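Local coordinates for protein rRNA N-glycosidase (Bougainvillea spectabilis, PDB 3CTK) that belongs to the ribosome-inactivating proteins, whose fold packs a mixed beta-sheet against a cluster of helices, at residues 50-62 against 133-145. Residues are numbered along the deposited sequence; the frame is centred on the assembly and turned at random. Where two conformers were deposited one is given.
Sequences VDITTTSKKTVKV and YKLEFSIEAIHGK
E136 and E140, one helical turn apart on helix 132-142, reach the type I turn T54-K57 of a beta-hairpin and show how a helix can hold the end of a hairpin through its acidic side chains. The hairpin joins strands 47-53 and 59-65 of the mixed sheet in this ribosome-inactivating protein. Among the polar contacts, the E136 carboxylate receives two bonds from T55. The backbone N of T55 meets OE2 of E136 at 3.0 Å, nearly straight at 172° but from above the carboxylate plane, while T55 OG1 donates to E136 OE1 on its syn side at 2.6 Å. An extended chain beyond CG carries the carboxylate out to the turn, and the pair of bonds probably limits its rotation. E140 instead bends at its second torsion (chi2 -77°), turning its OE1 toward the hydroxyl of S56, which in turn accepts from T54 OG1. E140 OE2 forms a salt bridge with K58 NZ at 2.9 Å; a water that accepts from the same NZ also lies close to the backbone oxygens of E140 and H143.

Apolar contacts lie deeper, toward the strands. I139 brings CG2 against V60 CG2 at 3.7 Å and its CD1 against I52 CG2, with T54 CG2 beside both branches; F155 of helix 149-168 also touches I139, and L8 touches I52 and L135, extending the apolar layer into the neighbouring helix and loop.

The imidazole of H143 supplies the aromatic contact. V60 CG2 lies in plane at its edge. Over one face K58 makes a CH-pi contact, its CB 3.8 Å from the centroid of the H143 ring and just 3° off the normal.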
loop_
_atom_site.group_PDB
_atom_site.type_symbol
_atom_site.label_atom_id
_atom_site.label_comp_id
_atom_site.label_asym_id
_atom_site.label_seq_id
_atom_site.Cartn_x
_atom_site.Cartn_y
_atom_site.Cartn_z
ATOM N N VAL A 50 -0.705 -9.738 4.447
ATOM C CA VAL A 50 -1.619 -8.916 5.229
ATOM C C VAL A 50 -3.009 -9.547 5.198
ATOM O O VAL A 50 -3.684 -9.529 4.170
ATOM C CB VAL A 50 -1.692 -7.482 4.655
ATOM C CG1 VAL A 50 -2.728 -6.657 5.416
ATOM C CG2 VAL A 50 -0.323 -6.822 4.745
ATOM N N ASP A 51 -3.422 -10.112 6.328
ATOM C CA ASP A 51 -4.727 -10.759 6.446
ATOM C C ASP A 51 -5.796 -9.760 6.867
ATOM O O ASP A 51 -5.782 -9.266 7.997
ATOM C CB ASP A 51 -4.665 -11.891 7.477
ATOM C CG ASP A 51 -3.984 -13.135 6.944
ATOM O OD1 ASP A 51 -3.315 -13.054 5.891
ATOM O OD2 ASP A 51 -4.115 -14.199 7.587
ATOM N N ILE A 52 -6.721 -9.469 5.959
ATOM C CA ILE A 52 -7.803 -8.530 6.241
ATOM C C ILE A 52 -9.104 -9.306 6.354
ATOM O O ILE A 52 -9.509 -9.992 5.412
ATOM C CB ILE A 52 -7.941 -7.488 5.119
ATOM C CG1 ILE A 52 -6.604 -6.767 4.923
ATOM C CG2 ILE A 52 -9.050 -6.488 5.462
ATOM C CD1 ILE A 52 -6.563 -5.885 3.691
ATOM N N THR A 53 -9.756 -9.197 7.510
ATOM C CA THR A 53 -11.009 -9.904 7.755
ATOM C C THR A 53 -12.169 -8.928 7.937
ATOM O O THR A 53 -12.056 -7.949 8.670
ATOM C CB THR A 53 -10.903 -10.785 9.015
ATOM O OG1 THR A 53 -9.790 -11.680 8.882
ATOM C CG2 THR A 53 -12.178 -11.597 9.205
ATOM N N THR A 54 -13.283 -9.212 7.271
ATOM C CA THR A 54 -14.473 -8.363 7.343
ATOM C C THR A 54 -15.348 -8.734 8.539
ATOM O O THR A 54 -15.150 -9.776 9.161
ATOM C CB THR A 54 -15.337 -8.519 6.078
ATOM O OG1 THR A 54 -15.824 -9.867 5.998
ATOM C CG2 THR A 54 -14.518 -8.204 4.832
ATOM N N THR A 55 -16.316 -7.882 8.863
ATOM C CA THR A 55 -17.216 -8.185 9.969
ATOM C C THR A 55 -18.111 -9.350 9.545
ATOM O O THR A 55 -18.740 -9.997 10.382
ATOM C CB THR A 55 -18.109 -6.975 10.348
ATOM O OG1 THR A 55 -18.895 -6.579 9.217
ATOM C CG2 THR A 55 -17.255 -5.807 10.813
ATOM N N SER A 56 -18.161 -9.612 8.241
ATOM C CA SER A 56 -18.963 -10.707 7.709
ATOM C C SER A 56 -18.156 -12.005 7.726
ATOM O O SER A 56 -18.574 -13.020 7.163
ATOM C CB SER A 56 -19.428 -10.391 6.284
ATOM O OG SER A 56 -18.327 -10.159 5.429
ATOM N N LYS A 57 -16.983 -11.951 8.353
ATOM C CA LYS A 57 -16.118 -13.119 8.507
ATOM C C LYS A 57 -15.419 -13.640 7.253
ATOM O O LYS A 57 -15.081 -14.823 7.173
ATOM C CB LYS A 57 -16.924 -14.250 9.154
ATOM C CG LYS A 57 -17.555 -13.856 10.488
ATOM C CD LYS A 57 -18.688 -14.799 10.864
ATOM C CE LYS A 57 -19.858 -14.649 9.904
ATOM N NZ LYS A 57 -20.929 -15.650 10.150
ATOM N N LYS A 58 -15.201 -12.768 6.277
ATOM C CA LYS A 58 -14.509 -13.169 5.059
ATOM C C LYS A 58 -13.102 -12.580 5.109
ATOM O O LYS A 58 -12.913 -11.428 5.504
ATOM C CB LYS A 58 -15.268 -12.670 3.826
ATOM C CG LYS A 58 -16.681 -13.237 3.738
ATOM C CD LYS A 58 -17.440 -12.755 2.513
ATOM C CE LYS A 58 -18.833 -13.368 2.472
ATOM N NZ LYS A 58 -19.598 -12.948 1.268
ATOM N N THR A 59 -12.110 -13.376 4.730
ATOM C CA THR A 59 -10.731 -12.916 4.761
ATOM C C THR A 59 -10.044 -12.965 3.405
ATOM O O THR A 59 -10.278 -13.869 2.599
ATOM C CB THR A 59 -9.875 -13.762 5.741
ATOM O OG1 THR A 59 -10.437 -13.707 7.055
ATOM C CG2 THR A 59 -8.439 -13.240 5.794
ATOM N N VAL A 60 -9.195 -11.975 3.161
ATOM C CA VAL A 60 -8.411 -11.920 1.938
ATOM C C VAL A 60 -6.970 -11.728 2.397
ATOM O O VAL A 60 -6.691 -10.845 3.202
ATOM C CB VAL A 60 -8.826 -10.728 1.050
ATOM C CG1 VAL A 60 -7.907 -10.628 -0.159
ATOM C CG2 VAL A 60 -10.274 -10.890 0.603
ATOM N N LYS A 61 -6.071 -12.588 1.926
ATOM C CA LYS A 61 -4.661 -12.499 2.289
ATOM C C LYS A 61 -3.937 -11.744 1.184
ATOM O O LYS A 61 -3.725 -12.278 0.099
ATOM C CB LYS A 61 -4.042 -13.893 2.425
ATOM C CG LYS A 61 -4.595 -14.756 3.548
ATOM C CD LYS A 61 -3.998 -16.160 3.450
ATOM C CE LYS A 61 -3.793 -16.805 4.810
ATOM N NZ LYS A 61 -5.072 -17.171 5.478
ATOM N N VAL A 62 -3.553 -10.503 1.465
ATOM C CA VAL A 62 -2.877 -9.661 0.480
ATOM C C VAL A 62 -1.356 -9.765 0.580
ATOM O O VAL A 62 -0.782 -9.607 1.656
ATOM C CB VAL A 62 -3.304 -8.190 0.668
ATOM C CG1 VAL A 62 -2.701 -7.318 -0.429
ATOM C CG2 VAL A 62 -4.826 -8.094 0.660
ATOM N N TYR A 133 -15.217 0.704 6.165
ATOM C CA TYR A 133 -16.488 0.190 5.662
ATOM C C TYR A 133 -16.435 0.013 4.150
ATOM O O TYR A 133 -16.937 -0.979 3.610
ATOM C CB TYR A 133 -17.637 1.138 6.020
ATOM C CG TYR A 133 -19.005 0.524 5.795
ATOM C CD1 TYR A 133 -19.510 -0.434 6.674
ATOM C CD2 TYR A 133 -19.772 0.865 4.680
ATOM C CE1 TYR A 133 -20.748 -1.042 6.448
ATOM C CE2 TYR A 133 -21.012 0.263 4.445
ATOM C CZ TYR A 133 -21.491 -0.689 5.332
ATOM O OH TYR A 133 -22.704 -1.299 5.102
ATOM N N LYS A 134 -15.835 0.983 3.466
ATOM C CA LYS A 134 -15.713 0.916 2.015
ATOM C C LYS A 134 -14.811 -0.249 1.630
ATOM O O LYS A 134 -15.067 -0.934 0.644
ATOM C CB LYS A 134 -15.143 2.227 1.469
ATOM C CG LYS A 134 -16.070 3.424 1.660
ATOM C CD LYS A 134 -17.375 3.263 0.884
ATOM C CE LYS A 134 -18.278 4.479 1.076
ATOM N NZ LYS A 134 -19.554 4.361 0.310
ATOM N N LEU A 135 -13.750 -0.470 2.403
ATOM C CA LEU A 135 -12.845 -1.574 2.111
ATOM C C LEU A 135 -13.611 -2.881 2.268
ATOM O O LEU A 135 -13.519 -3.763 1.416
ATOM C CB LEU A 135 -11.629 -1.547 3.045
ATOM C CG LEU A 135 -10.632 -2.707 2.922
ATOM C CD1 LEU A 135 -10.083 -2.789 1.504
ATOM C CD2 LEU A 135 -9.504 -2.508 3.924
ATOM N N GLU A 136 -14.390 -3.002 3.342
ATOM C CA GLU A 136 -15.161 -4.223 3.545
ATOM C C GLU A 136 -16.149 -4.442 2.404
ATOM O O GLU A 136 -16.333 -5.567 1.943
ATOM C CB GLU A 136 -15.907 -4.191 4.889
ATOM C CG GLU A 136 -16.936 -5.312 5.027
ATOM C CD GLU A 136 -17.159 -5.749 6.460
ATOM O OE1 GLU A 136 -18.114 -6.521 6.702
ATOM O OE2 GLU A 136 -16.378 -5.334 7.340
ATOM N N PHE A 137 -16.779 -3.366 1.941
ATOM C CA PHE A 137 -17.734 -3.470 0.843
ATOM C C PHE A 137 -17.057 -4.006 -0.419
ATOM O O PHE A 137 -17.622 -4.845 -1.128
ATOM C CB PHE A 137 -18.352 -2.104 0.537
ATOM C CG PHE A 137 -19.424 -2.150 -0.515
ATOM C CD1 PHE A 137 -20.748 -2.398 -0.169
ATOM C CD2 PHE A 137 -19.104 -1.978 -1.858
ATOM C CE1 PHE A 137 -21.740 -2.473 -1.146
ATOM C CE2 PHE A 137 -20.089 -2.054 -2.843
ATOM C CZ PHE A 137 -21.408 -2.303 -2.484
ATOM N N SER A 138 -15.851 -3.523 -0.705
ATOM C CA SER A 138 -15.132 -3.970 -1.895
ATOM C C SER A 138 -14.729 -5.438 -1.780
ATOM O O SER A 138 -14.681 -6.151 -2.782
ATOM C CB SER A 138 -13.895 -3.096 -2.146
ATOM O OG SER A 138 -12.907 -3.284 -1.148
ATOM N N ILE A 139 -14.443 -5.891 -0.561
ATOM C CA ILE A 139 -14.073 -7.290 -0.351
ATOM C C ILE A 139 -15.313 -8.162 -0.556
ATOM O O ILE A 139 -15.251 -9.216 -1.187
ATOM C CB ILE A 139 -13.499 -7.504 1.074
ATOM C CG1 ILE A 139 -12.170 -6.753 1.203
ATOM C CG2 ILE A 139 -13.313 -8.995 1.359
ATOM C CD1 ILE A 139 -11.533 -6.825 2.581
ATOM N N GLU A 140 -16.443 -7.710 -0.027
ATOM C CA GLU A 140 -17.701 -8.439 -0.169
ATOM C C GLU A 140 -18.106 -8.578 -1.632
ATOM O O GLU A 140 -18.754 -9.550 -2.019
ATOM C CB GLU A 140 -18.815 -7.709 0.582
ATOM C CG GLU A 140 -18.902 -8.052 2.050
ATOM C CD GLU A 140 -19.546 -9.400 2.278
ATOM O OE1 GLU A 140 -19.660 -9.812 3.448
ATOM O OE2 GLU A 140 -19.944 -10.049 1.288
ATOM N N ALA A 141 -17.720 -7.603 -2.443
ATOM C CA ALA A 141 -18.076 -7.613 -3.856
ATOM C C ALA A 141 -17.292 -8.604 -4.712
ATOM O O ALA A 141 -17.757 -8.992 -5.784
ATOM C CB ALA A 141 -17.929 -6.206 -4.432
ATOM N N ILE A 142 -16.118 -9.022 -4.242
ATOM C CA ILE A 142 -15.284 -9.943 -5.012
ATOM C C ILE A 142 -15.032 -11.298 -4.359
ATOM O O ILE A 142 -14.763 -12.280 -5.047
ATOM C CB ILE A 142 -13.902 -9.322 -5.303
ATOM C CG1 ILE A 142 -13.124 -9.155 -3.993
ATOM C CG2 ILE A 142 -14.070 -7.988 -6.016
ATOM C CD1 ILE A 142 -11.705 -8.636 -4.167
ATOM N N HIS A 143 -15.108 -11.349 -3.036
ATOM C CA HIS A 143 -14.850 -12.587 -2.315
ATOM C C HIS A 143 -15.813 -13.718 -2.681
ATOM O O HIS A 143 -17.025 -13.583 -2.530
ATOM C CB HIS A 143 -14.907 -12.332 -0.810
ATOM C CG HIS A 143 -14.403 -13.474 0.013
ATOM N ND1 HIS A 143 -13.118 -13.527 0.508
ATOM C CD2 HIS A 143 -15.007 -14.619 0.411
ATOM C CE1 HIS A 143 -12.952 -14.653 1.177
ATOM N NE2 HIS A 143 -14.082 -15.334 1.133
ATOM N N GLY A 144 -15.263 -14.828 -3.165
ATOM C CA GLY A 144 -16.085 -15.972 -3.528
ATOM C C GLY A 144 -16.979 -15.773 -4.736
ATOM O O GLY A 144 -17.908 -16.554 -4.964
ATOM N N LYS A 145 -16.702 -14.737 -5.523
ATOM C CA LYS A 145 -17.498 -14.447 -6.708
ATOM C C LYS A 145 -16.695 -14.616 -7.989
ATOM O O LYS A 145 -15.468 -14.683 -7.952
ATOM C CB LYS A 145 -18.052 -13.024 -6.615
ATOM C CG LYS A 145 -19.151 -12.898 -5.574
ATOM C CD LYS A 145 -19.589 -11.469 -5.364
ATOM C CE LYS A 145 -20.895 -11.432 -4.593
ATOM N NZ LYS A 145 -20.872 -12.379 -3.446
HETATM O O HOH W 1 -18.582 -12.013 -1.092
#